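PDB 4ZI5: P91 from Metagenome, which hydrolyses phosphotriesters as a promiscuous activity and has the alpha/beta hydrolase fold of the dienelactone hydrolase family. Local coordinates for residues Y21-T26 with R104-A109; V47-F52 with L73-H78; T148-F153 with I168-L173. All coordinates share one frame; numbering follows the deposited sequence.

All three contacts belong to one mixed sheet and the helices that flank it. Contacts 1 and 2 are neighbours, their centres about 12 Å apart, and they are tied directly: Arg106 NH1 of contact 1 reaches Met77 O of contact 2 at 2.7 Å, and Tyr21 OH lies 3.1 Å from Asp76 N. Contact 3 lies farther along the sheet, its nearest atoms about 6 Å from contact 2 and about 9 Å from contact 1, with no touch in either case. Between contacts 2 and 3 runs strand 125-130, which leads into a probable nucleophile elbow at Cys131. Contact 2 touches that site, Phe48 and Glu50 packing against residues in and beside the elbow, whereas Thr152 of contact 3 lies near it without touching.

Contact 1 (Y21-T26 with R104-A109)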
loop_
_atom_site.group_PDB
_atom_site.type_symbol
_atom_site.label_atom_id
_atom_site.label_comp_id
_atom_site.label_asym_id
_atom_site.label_seq_id
_atom_site.Cartn_x
_atom_site.Cartn_y
_atom_site.Cartn_z
ATOM N N TYR A 21 -2.573 -30.867 16.015
ATOM C CA TYR A 21 -3.012 -31.357 14.721
ATOM C C TYR A 21 -1.878 -32.126 14.068
ATOM O O TYR A 21 -0.749 -32.087 14.551
ATOM C CB TYR A 21 -3.538 -30.196 13.842
ATOM C CG TYR A 21 -2.542 -29.090 13.477
ATOM C CD1 TYR A 21 -2.247 -28.061 14.347
ATOM C CD2 TYR A 21 -1.932 -29.075 12.227
ATOM C CE1 TYR A 21 -1.347 -27.050 14.000
ATOM C CE2 TYR A 21 -1.044 -28.086 11.876
ATOM C CZ TYR A 21 -0.752 -27.065 12.756
ATOM O OH TYR A 21 0.102 -26.063 12.371
ATOM N N THR A 22 -2.173 -32.843 12.983
ATOM C CA THR A 22 -1.177 -33.691 12.331
ATOM C C THR A 22 -1.096 -33.431 10.828
ATOM O O THR A 22 -2.057 -33.004 10.196
ATOM C CB THR A 22 -1.512 -35.172 12.523
ATOM O OG1 THR A 22 -2.810 -35.399 11.974
ATOM C CG2 THR A 22 -1.529 -35.571 13.972
ATOM N N ASP A 23 0.075 -33.676 10.279
ATOM C CA ASP A 23 0.273 -33.758 8.850
ATOM C C ASP A 23 0.997 -35.084 8.633
ATOM O O ASP A 23 2.191 -35.174 8.869
ATOM C CB ASP A 23 1.106 -32.601 8.328
ATOM C CG ASP A 23 1.498 -32.775 6.866
ATOM O OD1 ASP A 23 0.797 -33.527 6.148
ATOM O OD2 ASP A 23 2.499 -32.148 6.434
ATOM N N GLY A 24 0.252 -36.115 8.246
ATOM C CA GLY A 24 0.823 -37.477 8.154
ATOM C C GLY A 24 1.385 -37.910 9.503
ATOM O O GLY A 24 0.683 -37.868 10.509
ATOM N N ALA A 25 2.671 -38.262 9.541
ATOM C CA ALA A 25 3.326 -38.685 10.781
ATOM C C ALA A 25 3.798 -37.529 11.667
ATOM O O ALA A 25 4.282 -37.762 12.759
ATOM C CB ALA A 25 4.510 -39.605 10.464
ATOM N N THR A 26 3.709 -36.288 11.193
ATOM C CA THR A 26 4.228 -35.153 11.961
ATOM C C THR A 26 3.130 -34.583 12.833
ATOM O O THR A 26 2.052 -34.271 12.332
ATOM C CB THR A 26 4.792 -34.084 11.019
ATOM O OG1 THR A 26 5.880 -34.660 10.298
ATOM C CG2 THR A 26 5.286 -32.859 11.793
ATOM N N ARG A 104 3.255 -27.510 1.004
ATOM C CA ARG A 104 1.839 -27.192 0.859
ATOM C C ARG A 104 0.922 -28.017 1.746
ATOM O O ARG A 104 -0.005 -27.473 2.331
ATOM C CB ARG A 104 1.423 -27.275 -0.606
ATOM C CG ARG A 104 2.038 -26.149 -1.423
ATOM C CD ARG A 104 2.020 -26.389 -2.943
ATOM N NE ARG A 104 2.708 -25.321 -3.691
ATOM C CZ ARG A 104 2.473 -24.976 -4.969
ATOM N NH1 ARG A 104 1.545 -25.606 -5.702
ATOM N NH2 ARG A 104 3.167 -23.980 -5.534
ATOM N N ARG A 105 1.214 -29.304 1.904
ATOM C CA ARG A 105 0.418 -30.149 2.791
ATOM C C ARG A 105 0.556 -29.708 4.230
ATOM O O ARG A 105 -0.418 -29.710 4.966
ATOM C CB ARG A 105 0.822 -31.631 2.709
ATOM C CG ARG A 105 0.435 -32.341 1.437
ATOM C CD ARG A 105 0.590 -33.856 1.617
ATOM N NE ARG A 105 1.985 -34.276 1.796
ATOM C CZ ARG A 105 2.868 -34.451 0.808
ATOM N NH1 ARG A 105 2.550 -34.195 -0.455
ATOM N NH2 ARG A 105 4.102 -34.848 1.092
ATOM N N ARG A 106 1.762 -29.329 4.624
ATOM C CA ARG A 106 2.022 -28.859 5.966
ATOM C C ARG A 106 1.271 -27.561 6.265
ATOM O O ARG A 106 0.711 -27.390 7.364
ATOM C CB ARG A 106 3.535 -28.716 6.197
ATOM C CG ARG A 106 3.963 -28.463 7.639
ATOM C CD ARG A 106 3.613 -29.577 8.589
ATOM N NE ARG A 106 4.220 -30.840 8.178
ATOM C CZ ARG A 106 5.492 -31.209 8.392
ATOM N NH1 ARG A 106 6.359 -30.414 8.995
ATOM N NH2 ARG A 106 5.900 -32.405 7.964
ATOM N N ALA A 107 1.235 -26.658 5.288
ATOM C CA ALA A 107 0.420 -25.436 5.374
ATOM C C ALA A 107 -1.098 -25.710 5.424
ATOM O O ALA A 107 -1.819 -25.146 6.257
ATOM C CB ALA A 107 0.745 -24.505 4.221
ATOM N N GLN A 108 -1.584 -26.576 4.535
ATOM C CA GLN A 108 -2.988 -26.979 4.552
ATOM C C GLN A 108 -3.430 -27.576 5.906
ATOM O O GLN A 108 -4.563 -27.330 6.362
ATOM C CB GLN A 108 -3.277 -27.952 3.422
ATOM C CG GLN A 108 -4.745 -28.357 3.302
ATOM C CD GLN A 108 -5.651 -27.221 2.916
ATOM O OE1 GLN A 108 -5.383 -26.504 1.944
ATOM N NE2 GLN A 108 -6.745 -27.043 3.655
ATOM N N ALA A 109 -2.536 -28.329 6.557
ATOM C CA ALA A 109 -2.846 -28.911 7.869
ATOM C C ALA A 109 -3.137 -27.806 8.891
ATOM O O ALA A 109 -4.086 -27.936 9.669
ATOM C CB ALA A 109 -1.737 -29.834 8.364
HETATM O O HOH W 1 1.512 -26.539 10.103
HETATM O O HOH W 2 4.424 -34.746 7.001
HETATM O O HOH W 3 3.846 -33.062 4.224
#
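Asp23 and Arg106 form a salt bridge in which Arg106 NE donates to Asp23 OD2 at 2.8 Å with an N-H...O angle of 159°. OD2 accepts through its anti lone pair, the one away from OD1, and lies close to the guanidinium plane. Over one guanidinium face sits Thr26, its methyl CG2 3.7 Å above the plane near the centre; a beta-branched threonine can offer a methyl to a flat cation. Bent at chi2 and chi3, the arginine presents its NE edge to the aspartate; NH1 hydrogen-bonds to Met77 O, and Arg106 NH2 donates to a water 2.9 Å away that also reaches Asp23 O in the turn. Beside the ion pair the small Ala109 lets strand and helix come close, its CB lying 3.9 Å from Tyr21 CD2. A second water joins Tyr21 OH, at 2.7 Å, to Arg106 O, while the hydroxyl also hydrogen-bonds to the backbone N of Asp76. A type II' turn from Asp23 to Thr26 brings both residues together, pointing toward the helix. Strand 21-23 runs nearly antiparallel to helix segment 104-109; helix 100-115 packs through Ala107 on helix 132-142, and Tyr21 and Arg106 touch Cys28 of strand 26-34.

Contact 2 (V47-F52 with L73-H78)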
loop_
_atom_site.group_PDB
_atom_site.type_symbol
_atom_site.label_atom_id
_atom_site.label_comp_id
_atom_site.label_asym_id
_atom_site.label_seq_id
_atom_site.Cartn_x
_atom_site.Cartn_y
_atom_site.Cartn_z
ATOM N N VAL A 47 -1.656 -17.792 10.960
ATOM C CA VAL A 47 -0.458 -16.970 11.035
ATOM C C VAL A 47 0.716 -17.900 10.843
ATOM O O VAL A 47 0.958 -18.740 11.707
ATOM C CB VAL A 47 -0.324 -16.246 12.374
ATOM C CG1 VAL A 47 0.964 -15.413 12.417
ATOM C CG2 VAL A 47 -1.570 -15.383 12.658
ATOM N N PHE A 48 1.426 -17.764 9.721
ATOM C CA PHE A 48 2.610 -18.560 9.450
ATOM C C PHE A 48 3.878 -17.842 9.929
ATOM O O PHE A 48 4.164 -16.731 9.491
ATOM C CB PHE A 48 2.717 -18.925 7.972
ATOM C CG PHE A 48 1.667 -19.906 7.510
ATOM C CD1 PHE A 48 1.687 -21.221 7.942
ATOM C CD2 PHE A 48 0.611 -19.505 6.696
ATOM C CE1 PHE A 48 0.694 -22.126 7.561
ATOM C CE2 PHE A 48 -0.361 -20.409 6.294
ATOM C CZ PHE A 48 -0.317 -21.730 6.750
ATOM N N PRO A 49 4.638 -18.465 10.845
ATOM C CA PRO A 49 5.815 -17.777 11.366
ATOM C C PRO A 49 7.001 -17.716 10.420
ATOM O O PRO A 49 6.984 -18.282 9.330
ATOM C CB PRO A 49 6.201 -18.581 12.623
ATOM C CG PRO A 49 5.204 -19.662 12.757
ATOM C CD PRO A 49 4.380 -19.747 11.542
ATOM N N GLU A 50 8.033 -17.005 10.867
ATOM C CA GLU A 50 9.311 -17.043 10.186
ATOM C C GLU A 50 9.903 -18.441 10.272
ATOM O O GLU A 50 9.390 -19.328 11.015
ATOM C CB GLU A 50 10.265 -16.022 10.808
ATOM C CG GLU A 50 9.827 -14.579 10.633
ATOM C CD GLU A 50 10.965 -13.612 10.853
ATOM O OE1 GLU A 50 11.576 -13.681 11.928
ATOM O OE2 GLU A 50 11.279 -12.806 9.952
ATOM N N ALA A 51 10.969 -18.642 9.499
ATOM C CA ALA A 51 11.681 -19.925 9.425
ATOM C C ALA A 51 12.113 -20.499 10.766
ATOM O O ALA A 51 12.171 -21.727 10.921
ATOM C CB ALA A 51 12.892 -19.795 8.502
ATOM N N PHE A 52 12.382 -19.626 11.736
ATOM C CA PHE A 52 12.804 -20.074 13.068
ATOM C C PHE A 52 11.778 -21.034 13.650
ATOM O O PHE A 52 12.142 -22.017 14.326
ATOM C CB PHE A 52 13.010 -18.894 14.030
ATOM C CG PHE A 52 13.920 -17.841 13.491
ATOM C CD1 PHE A 52 15.279 -18.113 13.315
ATOM C CD2 PHE A 52 13.418 -16.582 13.111
ATOM C CE1 PHE A 52 16.120 -17.153 12.783
ATOM C CE2 PHE A 52 14.259 -15.620 12.567
ATOM C CZ PHE A 52 15.615 -15.911 12.405
ATOM N N LEU A 73 -4.933 -18.669 14.358
ATOM C CA LEU A 73 -4.059 -19.776 14.707
ATOM C C LEU A 73 -2.628 -19.511 14.287
ATOM O O LEU A 73 -2.330 -19.425 13.100
ATOM C CB LEU A 73 -4.503 -21.064 14.020
ATOM C CG LEU A 73 -3.654 -22.294 14.363
ATOM C CD1 LEU A 73 -3.938 -22.783 15.785
ATOM C CD2 LEU A 73 -3.918 -23.408 13.380
ATOM N N ALA A 74 -1.760 -19.394 15.274
ATOM C CA ALA A 74 -0.315 -19.358 15.044
ATOM C C ALA A 74 0.136 -20.779 14.755
ATOM O O ALA A 74 0.017 -21.665 15.619
ATOM C CB ALA A 74 0.385 -18.762 16.240
ATOM N N ALA A 75 0.558 -20.994 13.502
ATOM C CA ALA A 75 0.812 -22.312 12.968
ATOM C C ALA A 75 2.165 -22.875 13.432
ATOM O O ALA A 75 3.117 -22.129 13.651
ATOM C CB ALA A 75 0.758 -22.282 11.456
ATOM N N ASP A 76 2.215 -24.194 13.576
ATOM C CA ASP A 76 3.458 -24.925 13.789
ATOM C C ASP A 76 3.796 -25.652 12.495
ATOM O O ASP A 76 3.243 -26.744 12.234
ATOM C CB ASP A 76 3.277 -25.905 14.942
ATOM C CG ASP A 76 4.508 -26.807 15.173
ATOM O OD1 ASP A 76 5.590 -26.507 14.623
ATOM O OD2 ASP A 76 4.362 -27.862 15.846
ATOM N N MET A 77 4.688 -25.085 11.682
ATOM C CA MET A 77 5.103 -25.764 10.435
ATOM C C MET A 77 6.076 -26.912 10.682
ATOM O O MET A 77 5.969 -27.950 10.041
ATOM C CB MET A 77 5.712 -24.802 9.412
ATOM C CG MET A 77 4.715 -23.858 8.797
ATOM S SD MET A 77 3.514 -24.638 7.722
ATOM C CE MET A 77 4.517 -24.946 6.272
ATOM N N HIS A 78 7.007 -26.725 11.618
ATOM C CA HIS A 78 8.076 -27.682 11.830
ATOM C C HIS A 78 7.637 -28.952 12.525
ATOM O O HIS A 78 8.202 -30.016 12.261
ATOM C CB HIS A 78 9.221 -27.022 12.587
ATOM C CG HIS A 78 9.782 -25.829 11.889
ATOM N ND1 HIS A 78 9.792 -25.701 10.515
ATOM C CD2 HIS A 78 10.366 -24.715 12.372
ATOM C CE1 HIS A 78 10.341 -24.550 10.188
ATOM N NE2 HIS A 78 10.705 -23.936 11.296
#
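Backbone hydrogen bonds join Val47 to both sides of Ala74 in parallel register: Val47 N donates to Leu73 O at 2.8 Å, and Ala75 N returns a nearly straight bond (177°) to Val47 O at 2.9 Å. A side-chain bond ties the loops that follow. His78 NE2 donates to Ala51 O at 2.7 Å, the oxygen lying almost in the imidazole plane, and with ND1 bonded to Tyr96 OH the ring is held at both nitrogens. With a phenylalanine in its place, Ala51 O would probably lose its donor and the two loops their polar tie. Strands 42-48 and 71-74, with helix 56-67 between them, make a right-handed beta-alpha-beta crossover of the alpha/beta hydrolase core, whose strand ends give way here to loops. Apolar contact gathers round Phe48. Its chi1 of -69° puts CG beside the backbone N, and the CD1-CE1 side of the ring reaches back to Ala75 CB, 3.8 Å from CD1. Met77, folded at chi2 and chi3, brings SD to 3.8 Å from Phe48 CE1 in an oblique Met-aromatic contact. Pro49, with no N-H to give, leans CG and CD on Ala75 O, CG at 3.4 Å; this buried carbonyl finds no hydrogen-bond partner.

Contact 3 (T148-F153 with I168-L173); sequences TAIVTF and IQSSVL
Thr148 opens the pairing through its carbonyl oxygen, which takes Ser171 N at 2.9 Å from well above the carbonyl plane, a bent start to an otherwise regular parallel ladder between adjacent strands 149-153 and 171-177 of the alpha/beta hydrolase sheet. At Ala149 a small side chain suits the close approach to Ser171, and Ala149 CA lies 3.3 Å from Ser171 O in a CA-H...O contact. Ile150 N donates to Ser171 O at 2.9 Å, and Ser170 OG donates to it at 3.1 Å from the opposite face; the short serine, with OG set between N and carbonyl carbon (chi1 63°), can reach the carbonyl of the residue that follows. Ile150 CG1 meets Val172 CG2 at 4.0 Å, both beta-branched side chains lying on the face covered by helix 132-142. Ile150 O accepts from Leu173 N. On the other face, which helix 231-248 covers, Val151 and Leu173 run side by side, CG1 of the valine 3.9 Å from CD2 of the leucine. Thr152 N closes the ladder on Leu173 O at 3.0 Å, almost in line with the carbonyl. Main-chain bonds thus fix the register while these apolar pairs pack on the two faces; Ser170 OG gives Ser171 O a second donor.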
loop_
_atom_site.group_PDB
_atom_site.type_symbol
_atom_site.label_atom_id
_atom_site.label_comp_id
_atom_site.label_asym_id
_atom_site.label_seq_id
_atom_site.Cartn_x
_atom_site.Cartn_y
_atom_site.Cartn_z
ATOM N N THR A 148 -9.999 -16.214 1.533
ATOM C CA THR A 148 -10.439 -14.870 1.146
ATOM C C THR A 148 -9.270 -13.921 0.819
ATOM O O THR A 148 -9.334 -13.132 -0.128
ATOM C CB THR A 148 -11.342 -14.299 2.241
ATOM O OG1 THR A 148 -12.516 -15.100 2.312
ATOM C CG2 THR A 148 -11.753 -12.854 1.933
ATOM N N ALA A 149 -8.197 -14.028 1.590
ATOM C CA ALA A 149 -7.070 -13.139 1.442
ATOM C C ALA A 149 -5.832 -13.811 1.997
ATOM O O ALA A 149 -5.913 -14.622 2.932
ATOM C CB ALA A 149 -7.314 -11.841 2.221
ATOM N N ILE A 150 -4.706 -13.519 1.364
ATOM C CA ILE A 150 -3.400 -13.699 2.001
ATOM C C ILE A 150 -2.673 -12.369 2.065
ATOM O O ILE A 150 -2.839 -11.508 1.187
ATOM C CB ILE A 150 -2.491 -14.787 1.353
ATOM C CG1 ILE A 150 -2.073 -14.415 -0.078
ATOM C CG2 ILE A 150 -3.181 -16.150 1.400
ATOM C CD1 ILE A 150 -0.963 -15.255 -0.645
ATOM N N VAL A 151 -1.852 -12.224 3.108
ATOM C CA VAL A 151 -0.986 -11.063 3.275
ATOM C C VAL A 151 0.401 -11.556 3.681
ATOM O O VAL A 151 0.552 -12.296 4.663
ATOM C CB VAL A 151 -1.488 -10.075 4.357
ATOM C CG1 VAL A 151 -0.585 -8.850 4.381
ATOM C CG2 VAL A 151 -2.941 -9.666 4.088
ATOM N N THR A 152 1.407 -11.205 2.895
ATOM C CA THR A 152 2.784 -11.588 3.173
ATOM C C THR A 152 3.535 -10.359 3.702
ATOM O O THR A 152 3.319 -9.230 3.244
ATOM C CB THR A 152 3.474 -12.202 1.935
ATOM O OG1 THR A 152 3.687 -11.215 0.932
ATOM C CG2 THR A 152 2.574 -13.287 1.357
ATOM N N PHE A 153 4.379 -10.592 4.699
ATOM C CA PHE A 153 5.226 -9.569 5.263
ATOM C C PHE A 153 6.660 -10.015 5.069
ATOM O O PHE A 153 7.039 -11.047 5.612
ATOM C CB PHE A 153 4.978 -9.408 6.757
ATOM C CG PHE A 153 3.603 -8.960 7.098
ATOM C CD1 PHE A 153 2.583 -9.881 7.297
ATOM C CD2 PHE A 153 3.302 -7.595 7.185
ATOM C CE1 PHE A 153 1.300 -9.465 7.626
ATOM C CE2 PHE A 153 2.018 -7.187 7.506
ATOM C CZ PHE A 153 1.015 -8.124 7.721
ATOM N N ILE A 168 -5.055 -19.457 -7.712
ATOM C CA ILE A 168 -5.257 -18.607 -6.544
ATOM C C ILE A 168 -6.678 -18.067 -6.530
ATOM O O ILE A 168 -7.114 -17.456 -7.511
ATOM C CB ILE A 168 -4.270 -17.421 -6.511
ATOM C CG1 ILE A 168 -2.865 -17.955 -6.267
ATOM C CG2 ILE A 168 -4.635 -16.447 -5.394
ATOM C CD1 ILE A 168 -1.761 -16.948 -6.571
ATOM N N GLN A 169 -7.422 -18.303 -5.447
ATOM C CA GLN A 169 -8.772 -17.708 -5.323
ATOM C C GLN A 169 -8.809 -16.535 -4.318
ATOM O O GLN A 169 -9.801 -15.829 -4.269
ATOM C CB GLN A 169 -9.903 -18.740 -5.122
ATOM C CG GLN A 169 -9.908 -19.623 -3.904
ATOM C CD GLN A 169 -11.062 -20.640 -3.940
ATOM O OE1 GLN A 169 -12.142 -20.416 -3.364
ATOM N NE2 GLN A 169 -10.832 -21.763 -4.608
ATOM N N SER A 170 -7.725 -16.286 -3.581
ATOM C CA SER A 170 -7.713 -15.234 -2.586
ATOM C C SER A 170 -7.280 -13.918 -3.179
ATOM O O SER A 170 -6.559 -13.873 -4.179
ATOM C CB SER A 170 -6.710 -15.568 -1.475
ATOM O OG SER A 170 -5.365 -15.640 -1.957
ATOM N N SER A 171 -7.695 -12.836 -2.528
ATOM C CA SER A 171 -7.013 -11.551 -2.666
ATOM C C SER A 171 -5.582 -11.745 -2.189
ATOM O O SER A 171 -5.304 -12.609 -1.327
ATOM C CB SER A 171 -7.678 -10.502 -1.791
ATOM O OG SER A 171 -7.271 -9.194 -2.130
ATOM N N VAL A 172 -4.665 -10.961 -2.743
ATOM C CA VAL A 172 -3.237 -11.044 -2.368
ATOM C C VAL A 172 -2.737 -9.627 -2.070
ATOM O O VAL A 172 -2.844 -8.747 -2.905
ATOM C CB VAL A 172 -2.379 -11.696 -3.478
ATOM C CG1 VAL A 172 -0.935 -11.751 -3.058
ATOM C CG2 VAL A 172 -2.847 -13.112 -3.786
ATOM N N LEU A 173 -2.165 -9.443 -0.874
ATOM C CA LEU A 173 -1.400 -8.243 -0.538
ATOM C C LEU A 173 0.019 -8.662 -0.131
ATOM O O LEU A 173 0.211 -9.441 0.815
ATOM C CB LEU A 173 -2.084 -7.474 0.601
ATOM C CG LEU A 173 -1.283 -6.341 1.274
ATOM C CD1 LEU A 173 -0.915 -5.223 0.325
ATOM C CD2 LEU A 173 -2.047 -5.756 2.443
#